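Local coordinates for protein GH3 beta-N-acetylglucosaminidase (Paenibacillaceae, PDB 6K5J) that cleaves beta-linked N-acetylglucosamine from the ends of glycans or glycoconjugates, as a glycoside hydrolase family 3 beta-N-acetylglucosaminidase, at residues A[232-237]-A[242-247]; A[182-187]-A[252-257]. One frame throughout, in Å; residues are numbered along the deposited sequence.

Contact 1: residues A[232-237]-A[242-247]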
ATOM      1  N   VAL A 232      13.131   6.191   8.603  1.00 24.24           N
ATOM      2  CA  VAL A 232      13.808   5.115   9.323  1.00 23.63           C
ATOM      3  C   VAL A 232      15.297   5.439   9.408  1.00 24.28           C
ATOM      4  O   VAL A 232      15.881   5.961   8.454  1.00 21.08           O
ATOM      5  CB  VAL A 232      13.554   3.754   8.626  1.00 21.00           C
ATOM      6  CG1 VAL A 232      14.420   2.632   9.220  1.00 20.75           C
ATOM      7  CG2 VAL A 232      12.057   3.399   8.688  1.00 19.26           C
ATOM      8  N   LEU A 233      15.903   5.162  10.565  1.00 21.70           N
ATOM      9  CA  LEU A 233      17.337   5.359  10.749  1.00 22.02           C
ATOM     10  C   LEU A 233      18.128   4.195  10.165  1.00 22.50           C
ATOM     11  O   LEU A 233      17.794   3.028  10.392  1.00 20.49           O
ATOM     12  CB  LEU A 233      17.677   5.486  12.233  1.00 21.97           C
ATOM     13  CG  LEU A 233      16.912   6.568  12.989  1.00 27.12           C
ATOM     14  CD1 LEU A 233      17.043   6.347  14.490  1.00 29.22           C
ATOM     15  CD2 LEU A 233      17.467   7.922  12.583  1.00 28.76           C
ATOM     16  N   PHE A 234      19.195   4.522   9.432  1.00 20.85           N
ATOM     17  CA  PHE A 234      20.130   3.541   8.875  1.00 25.31           C
ATOM     18  C   PHE A 234      21.539   3.941   9.302  1.00 26.82           C
ATOM     19  O   PHE A 234      22.264   4.602   8.548  1.00 24.82           O
ATOM     20  CB  PHE A 234      20.015   3.461   7.348  1.00 24.26           C
ATOM     21  CG  PHE A 234      18.680   2.939   6.860  1.00 22.22           C
ATOM     22  CD1 PHE A 234      17.592   3.794   6.742  1.00 23.00           C
ATOM     23  CD2 PHE A 234      18.520   1.601   6.536  1.00 21.69           C
ATOM     24  CE1 PHE A 234      16.358   3.321   6.310  1.00 20.66           C
ATOM     25  CE2 PHE A 234      17.296   1.117   6.107  1.00 21.07           C
ATOM     26  CZ  PHE A 234      16.211   1.979   5.989  1.00 21.52           C
ATOM     27  N   PRO A 235      21.961   3.555  10.508  1.00 28.40           N
ATOM     28  CA  PRO A 235      23.286   3.980  11.001  1.00 26.66           C
ATOM     29  C   PRO A 235      24.458   3.566  10.124  1.00 29.66           C
ATOM     30  O   PRO A 235      25.510   4.208  10.206  1.00 29.48           O
ATOM     31  CB  PRO A 235      23.380   3.325  12.388  1.00 27.55           C
ATOM     32  CG  PRO A 235      22.274   2.294  12.423  1.00 27.74           C
ATOM     33  CD  PRO A 235      21.199   2.821  11.532  1.00 23.87           C
ATOM     34  N   ALA A 236      24.338   2.515   9.304  1.00 26.19           N
ATOM     35  CA  ALA A 236      25.444   2.168   8.413  1.00 28.07           C
ATOM     36  C   ALA A 236      25.643   3.204   7.315  1.00 31.44           C
ATOM     37  O   ALA A 236      26.724   3.257   6.715  1.00 32.38           O
ATOM     38  CB  ALA A 236      25.225   0.792   7.777  1.00 25.96           C
ATOM     39  N   VAL A 237      24.622   4.008   7.033  1.00 26.91           N
ATOM     40  CA  VAL A 237      24.690   5.050   6.023  1.00 26.50           C
ATOM     41  C   VAL A 237      24.779   6.433   6.651  1.00 30.60           C
ATOM     42  O   VAL A 237      25.562   7.272   6.202  1.00 28.58           O
ATOM     43  CB  VAL A 237      23.485   4.965   5.058  1.00 26.29           C
ATOM     44  CG1 VAL A 237      23.638   5.982   3.923  1.00 25.27           C
ATOM     45  CG2 VAL A 237      23.352   3.567   4.498  1.00 27.87           C
ATOM     46  N   LEU A 242      19.270  10.970  12.126  1.00 26.29           N
ATOM     47  CA  LEU A 242      18.404  11.520  11.084  1.00 26.97           C
ATOM     48  C   LEU A 242      17.805  10.356  10.307  1.00 27.93           C
ATOM     49  O   LEU A 242      18.561   9.513   9.783  1.00 25.60           O
ATOM     50  CB  LEU A 242      19.176  12.442  10.136  1.00 28.26           C
ATOM     51  CG  LEU A 242      19.756  13.737  10.703  1.00 30.94           C
ATOM     52  CD1 LEU A 242      20.729  14.357   9.699  1.00 25.82           C
ATOM     53  CD2 LEU A 242      18.637  14.699  11.044  1.00 31.20           C
ATOM     54  N   PRO A 243      16.486  10.260  10.189  1.00 26.22           N
ATOM     55  CA  PRO A 243      15.910   9.230   9.314  1.00 25.69           C
ATOM     56  C   PRO A 243      16.296   9.498   7.866  1.00 25.90           C
ATOM     57  O   PRO A 243      16.722  10.600   7.506  1.00 24.79           O
ATOM     58  CB  PRO A 243      14.401   9.374   9.536  1.00 23.79           C
ATOM     59  CG  PRO A 243      14.218  10.792   9.950  1.00 28.05           C
ATOM     60  CD  PRO A 243      15.464  11.186  10.713  1.00 26.66           C
ATOM     61  N   ALA A 244      16.153   8.465   7.030  1.00 25.33           N
ATOM     62  CA  ALA A 244      16.542   8.583   5.627  1.00 23.04           C
ATOM     63  C   ALA A 244      15.920   9.812   4.974  1.00 23.60           C
ATOM     64  O   ALA A 244      16.567  10.492   4.174  1.00 23.57           O
ATOM     65  CB  ALA A 244      16.143   7.319   4.862  1.00 21.05           C
ATOM     66  N   THR A 245      14.663  10.114   5.317  1.00 19.72           N
ATOM     67  CA  THR A 245      13.968  11.277   4.771  1.00 22.16           C
ATOM     68  C   THR A 245      14.734  12.575   4.991  1.00 24.03           C
ATOM     69  O   THR A 245      14.653  13.488   4.163  1.00 22.22           O
ATOM     70  CB  THR A 245      12.584  11.390   5.415  1.00 23.49           C
ATOM     71  OG1 THR A 245      11.856  10.185   5.160  1.00 22.78           O
ATOM     72  CG2 THR A 245      11.801  12.583   4.860  1.00 20.16           C
ATOM     73  N   LEU A 246      15.461  12.687   6.101  1.00 21.48           N
ATOM     74  CA  LEU A 246      16.162  13.911   6.468  1.00 23.56           C
ATOM     75  C   LEU A 246      17.680  13.787   6.368  1.00 25.47           C
ATOM     76  O   LEU A 246      18.395  14.648   6.890  1.00 22.61           O
ATOM     77  CB  LEU A 246      15.766  14.329   7.891  1.00 22.09           C
ATOM     78  CG  LEU A 246      14.259  14.414   8.149  1.00 24.51           C
ATOM     79  CD1 LEU A 246      13.957  14.951   9.548  1.00 25.01           C
ATOM     80  CD2 LEU A 246      13.562  15.275   7.087  1.00 21.99           C
ATOM     81  N   SER A 247      18.191  12.755   5.705  1.00 23.71           N
ATOM     82  CA  SER A 247      19.619  12.451   5.694  1.00 21.63           C
ATOM     83  C   SER A 247      20.219  12.722   4.322  1.00 24.58           C
ATOM     84  O   SER A 247      19.878  12.043   3.344  1.00 22.12           O
ATOM     85  CB  SER A 247      19.855  10.990   6.068  1.00 23.23           C
ATOM     86  OG  SER A 247      21.164  10.601   5.709  1.00 23.36           O
TER
HETATM   87  O   HOH W   1      19.882   7.294   9.455  1.00 33.21           O
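Leu233 and Pro243 mark the closest approach of two irregular runs of backbone, 232-237 and 242-247, their CA atoms 4.4 Å apart. Both lie in the loop that follows barrel strand 226-229 and leads into helix 249-258 of the TIM-barrel domain. A single direct hydrogen bond joins the backbones, from Ala244 N to Val232 O (2.9 Å). It is bent, with 152° at the hydrogen, and the donor stands above the carbonyl plane instead of meeting a lone pair. The same oxygen also receives a CA-H...O contact from Pro243 CA. Two residues along each segment from this bond, a water bridges the backbones: it accepts from Phe234 N and donates to Leu242 O at 2.6 Å.

Side chains add a thin apolar layer. With CG of Leu233 set beside its own backbone N (chi1 -55°), the CD2 branch comes round onto the Leu242-Pro243 peptide, 3.3 Å from Leu242 C. Pro243 CB rests against the backbone of Val232, 3.6 Å from its N. The Phe234 ring receives the methyl of Ala244 obliquely, CD1 to CB at 4.2 Å. The side chain of Val232 comes to about 7 Å from the bound NAG.

The polar links between the two segments are thus made by main chain and one water, whereas Thr245 OG1, bonded to Thr229 and His231, and Ser247 OG, which caps Val250 N, tie 242-247 to its surroundings. Val232 O is gripped by an N-H and a CA-H together, while the water carries the next backbone link, between Phe234 N and Leu242 O, which do not bond directly.

Contact 2: residues A[182-187]-A[252-257]; sequences KHFPGH and EGLLRG. With NAG (2-acetamido-2-deoxy-beta-D-glucopyranose), chain B.
Phe184 and Leu255 cross obliquely, the aromatic ring reaching from strand 178-184 onto helix 249-258. Leu255 CD1 stands over one face in a CH-pi contact, 4.2 Å from the ring centroid and 17° off the normal, while its CB meets the rim at Phe184 CE1 (3.6 Å). Pro185 CB sits over the centre of the opposite face, so the ring is clamped between its own chain neighbour and the helix. Leu254 closes on the ring edge instead, CG to Phe184 CZ at 4.1 Å. Phe184 CG is anti to the backbone N (chi1 -179°), which carries the ring out to the helix; Val227 and Leu213 pack round it.

The preceding residues turn to the sugar. Cis peptide bonds before His183 and Pro185 set the sharp course of this KHFPGH segment, a sequence characteristic of family 3 N-acetylglucosaminidases. The His183 ring lies between Lys182 CG on one face and NAG C8, the acetamide methyl, on the other. Its NE2 is 2.7 Å from NAG O3, with either partner able to donate, and Asp139 holds ND1, fixing the ring's rotation. Lys182, extended beyond CG, brings NZ to NAG O3 at 2.9 Å and more weakly to O4, and also forms a salt bridge with Glu85. An alanine in place of His183 would probably leave O3 without one of its two grips here and the acetamide methyl without its aromatic face.

One short strand end thus divides its chemistry: purely apolar contacts anchor Phe184 to the barrel helix, while neighbouring polar groups, with Asp83, Arg152 and Asp268, grip the hydroxyl-rich sugar.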
ATOM      1  N   LYS A 182       8.805   2.615  -3.025  1.00 17.80           N
ATOM      2  CA  LYS A 182       8.885   3.016  -1.624  1.00 18.76           C
ATOM      3  C   LYS A 182       9.181   1.773  -0.786  1.00 16.70           C
ATOM      4  O   LYS A 182       8.944   0.649  -1.230  1.00 17.07           O
ATOM      5  CB  LYS A 182       7.581   3.721  -1.194  1.00 17.00           C
ATOM      6  CG  LYS A 182       6.321   2.816  -1.174  1.00 16.10           C
ATOM      7  CD  LYS A 182       5.050   3.659  -0.892  1.00 15.21           C
ATOM      8  CE  LYS A 182       3.814   2.774  -0.621  1.00 14.69           C
ATOM      9  NZ  LYS A 182       2.566   3.623  -0.479  1.00 17.27           N
ATOM     10  N   HIS A 183       9.734   1.951   0.419  1.00 17.00           N
ATOM     11  CA  HIS A 183      10.130   3.197   1.062  1.00 17.47           C
ATOM     12  C   HIS A 183      11.659   3.190   1.197  1.00 17.81           C
ATOM     13  O   HIS A 183      12.210   2.455   2.028  1.00 18.59           O
ATOM     14  CB  HIS A 183       9.490   3.326   2.456  1.00 15.57           C
ATOM     15  CG  HIS A 183       7.991   3.193   2.470  1.00 14.50           C
ATOM     16  ND1 HIS A 183       7.345   1.975   2.414  1.00 18.08           N
ATOM     17  CD2 HIS A 183       7.017   4.132   2.556  1.00 18.15           C
ATOM     18  CE1 HIS A 183       6.038   2.168   2.467  1.00 18.55           C
ATOM     19  NE2 HIS A 183       5.810   3.468   2.550  1.00 19.24           N
ATOM     20  N   PHE A 184      12.330   4.011   0.395  1.00 17.97           N
ATOM     21  CA  PHE A 184      13.780   3.911   0.246  1.00 18.53           C
ATOM     22  C   PHE A 184      14.495   4.356   1.526  1.00 17.82           C
ATOM     23  O   PHE A 184      14.128   5.374   2.117  1.00 18.62           O
ATOM     24  CB  PHE A 184      14.233   4.771  -0.942  1.00 17.29           C
ATOM     25  CG  PHE A 184      15.715   4.721  -1.204  1.00 17.77           C
ATOM     26  CD1 PHE A 184      16.573   5.625  -0.592  1.00 18.61           C
ATOM     27  CD2 PHE A 184      16.248   3.780  -2.071  1.00 18.54           C
ATOM     28  CE1 PHE A 184      17.947   5.579  -0.825  1.00 19.61           C
ATOM     29  CE2 PHE A 184      17.620   3.727  -2.325  1.00 21.17           C
ATOM     30  CZ  PHE A 184      18.473   4.625  -1.695  1.00 17.78           C
ATOM     31  N   PRO A 185      15.571   3.655   1.942  1.00 17.92           N
ATOM     32  CA  PRO A 185      16.208   2.520   1.259  1.00 17.98           C
ATOM     33  C   PRO A 185      15.674   1.136   1.641  1.00 20.85           C
ATOM     34  O   PRO A 185      16.336   0.146   1.349  1.00 22.23           O
ATOM     35  CB  PRO A 185      17.682   2.648   1.681  1.00 18.52           C
ATOM     36  CG  PRO A 185      17.609   3.234   3.062  1.00 20.51           C
ATOM     37  CD  PRO A 185      16.414   4.182   3.032  1.00 20.04           C
ATOM     38  N   GLY A 186      14.506   1.055   2.279  1.00 19.81           N
ATOM     39  CA  GLY A 186      13.934  -0.251   2.546  1.00 17.14           C
ATOM     40  C   GLY A 186      13.407  -0.391   3.958  1.00 18.79           C
ATOM     41  O   GLY A 186      14.182  -0.392   4.914  1.00 20.62           O
ATOM     42  N   HIS A 187      12.090  -0.534   4.087  1.00 17.31           N
ATOM     43  CA  HIS A 187      11.376  -0.568   5.358  1.00 20.75           C
ATOM     44  C   HIS A 187      11.037  -1.988   5.808  1.00 18.16           C
ATOM     45  O   HIS A 187      10.387  -2.152   6.843  1.00 20.70           O
ATOM     46  CB  HIS A 187      10.085   0.269   5.225  1.00 18.98           C
ATOM     47  CG  HIS A 187       9.621   0.934   6.491  1.00 21.07           C
ATOM     48  ND1 HIS A 187       9.477   0.263   7.691  1.00 18.20           N
ATOM     49  CD2 HIS A 187       9.203   2.207   6.722  1.00 18.18           C
ATOM     50  CE1 HIS A 187       9.025   1.099   8.611  1.00 20.79           C
ATOM     51  NE2 HIS A 187       8.853   2.285   8.053  1.00 18.03           N
ATOM     52  N   GLU A 252      21.170  12.446  -0.983  1.00 24.58           N
ATOM     53  CA  GLU A 252      22.179  12.965  -1.905  1.00 22.14           C
ATOM     54  C   GLU A 252      23.313  11.971  -2.089  1.00 23.23           C
ATOM     55  O   GLU A 252      23.804  11.775  -3.205  1.00 26.12           O
ATOM     56  CB  GLU A 252      22.746  14.303  -1.414  1.00 21.67           C
ATOM     57  CG  GLU A 252      21.842  15.511  -1.617  1.00 27.96           C
ATOM     58  CD  GLU A 252      21.513  15.823  -3.075  1.00 32.42           C
ATOM     59  OE1 GLU A 252      22.157  15.263  -3.991  1.00 32.74           O
ATOM     60  OE2 GLU A 252      20.597  16.653  -3.302  1.00 33.35           O
ATOM     61  N   GLY A 253      23.754  11.347  -1.006  1.00 22.52           N
ATOM     62  CA  GLY A 253      24.893  10.456  -1.073  1.00 24.42           C
ATOM     63  C   GLY A 253      24.584   9.143  -1.753  1.00 26.54           C
ATOM     64  O   GLY A 253      25.155   8.819  -2.796  1.00 26.07           O
ATOM     65  N   LEU A 254      23.651   8.387  -1.177  1.00 24.86           N
ATOM     66  CA  LEU A 254      23.421   7.022  -1.630  1.00 22.81           C
ATOM     67  C   LEU A 254      22.493   6.979  -2.841  1.00 25.70           C
ATOM     68  O   LEU A 254      22.833   6.380  -3.866  1.00 23.70           O
ATOM     69  CB  LEU A 254      22.866   6.199  -0.469  1.00 24.17           C
ATOM     70  CG  LEU A 254      22.412   4.760  -0.684  1.00 28.34           C
ATOM     71  CD1 LEU A 254      23.561   3.898  -1.173  1.00 29.86           C
ATOM     72  CD2 LEU A 254      21.849   4.215   0.627  1.00 25.20           C
ATOM     73  N   LEU A 255      21.316   7.607  -2.742  1.00 24.42           N
ATOM     74  CA  LEU A 255      20.333   7.519  -3.821  1.00 20.85           C
ATOM     75  C   LEU A 255      20.776   8.310  -5.051  1.00 22.12           C
ATOM     76  O   LEU A 255      20.770   7.790  -6.172  1.00 23.31           O
ATOM     77  CB  LEU A 255      18.975   8.021  -3.326  1.00 22.25           C
ATOM     78  CG  LEU A 255      17.807   8.068  -4.320  1.00 20.21           C
ATOM     79  CD1 LEU A 255      17.630   6.725  -5.043  1.00 17.50           C
ATOM     80  CD2 LEU A 255      16.524   8.430  -3.556  1.00 18.25           C
ATOM     81  N   ARG A 256      21.119   9.584  -4.867  1.00 22.45           N
ATOM     82  CA  ARG A 256      21.519  10.424  -5.991  1.00 23.08           C
ATOM     83  C   ARG A 256      22.948  10.135  -6.432  1.00 22.34           C
ATOM     84  O   ARG A 256      23.237  10.116  -7.631  1.00 26.52           O
ATOM     85  CB  ARG A 256      21.386  11.899  -5.616  1.00 27.24           C
ATOM     86  CG  ARG A 256      19.992  12.278  -5.135  1.00 29.16           C
ATOM     87  CD  ARG A 256      19.401  13.281  -6.058  1.00 26.39           C
ATOM     88  NE  ARG A 256      18.133  13.810  -5.583  1.00 27.14           N
ATOM     89  CZ  ARG A 256      16.986  13.656  -6.229  1.00 23.52           C
ATOM     90  NH1 ARG A 256      16.957  12.965  -7.367  1.00 21.78           N
ATOM     91  NH2 ARG A 256      15.878  14.195  -5.745  1.00 19.17           N
ATOM     92  N   GLY A 257      23.848   9.928  -5.482  1.00 24.60           N
ATOM     93  CA  GLY A 257      25.251   9.756  -5.801  1.00 24.33           C
ATOM     94  C   GLY A 257      25.587   8.337  -6.199  1.00 24.78           C
ATOM     95  O   GLY A 257      25.852   8.070  -7.374  1.00 28.73           O
TER
HETATM   96  C1  NAG B 601       2.619   6.973   4.912  1.00 22.67           C
HETATM   97  C2  NAG B 601       2.948   5.584   4.308  1.00 21.34           C
HETATM   98  C3  NAG B 601       3.176   5.674   2.788  1.00 20.23           C
HETATM   99  C4  NAG B 601       2.067   6.463   2.104  1.00 19.76           C
HETATM  100  C5  NAG B 601       1.939   7.822   2.772  1.00 22.04           C
HETATM  101  C6  NAG B 601       0.862   8.699   2.175  1.00 21.53           C
HETATM  102  C7  NAG B 601       4.205   3.785   5.440  1.00 21.16           C
HETATM  103  C8  NAG B 601       5.523   3.400   6.055  1.00 18.32           C
HETATM  104  N2  NAG B 601       4.128   5.030   4.959  1.00 18.72           N
HETATM  105  O1  NAG B 601       2.142   6.778   6.201  1.00 27.90           O
HETATM  106  O3  NAG B 601       3.242   4.366   2.228  1.00 18.61           O
HETATM  107  O4  NAG B 601       2.362   6.633   0.723  1.00 18.22           O
HETATM  108  O5  NAG B 601       1.593   7.613   4.144  1.00 20.51           O
HETATM  109  O6  NAG B 601      -0.437   8.204   2.475  1.00 21.88           O
HETATM  110  O7  NAG B 601       3.266   2.996   5.363  1.00 20.36           O

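Overall arrangement
Contact 1 is nested within the long loop closed by contact 2: strand 178-184 comes first, then 232-237 and 242-247 after strand 226-229, and finally helix 249-258. Their centres are about 9 Å apart within the N-terminal TIM-barrel domain, where strands 178-184 and 226-229 share a parallel sheet. The two meet directly: Phe234 CE1 approaches Pro185 CD at 3.4 Å, Ala244 CB touches the same proline atom, and Val232 CG2 packs against His187 NE2. The loop of contact 1 therefore backs the KHFPGH turn of contact 2, joining the sugar-holding strand end, the following barrel loop and helix 249-258 into one packed unit beside the bound NAG.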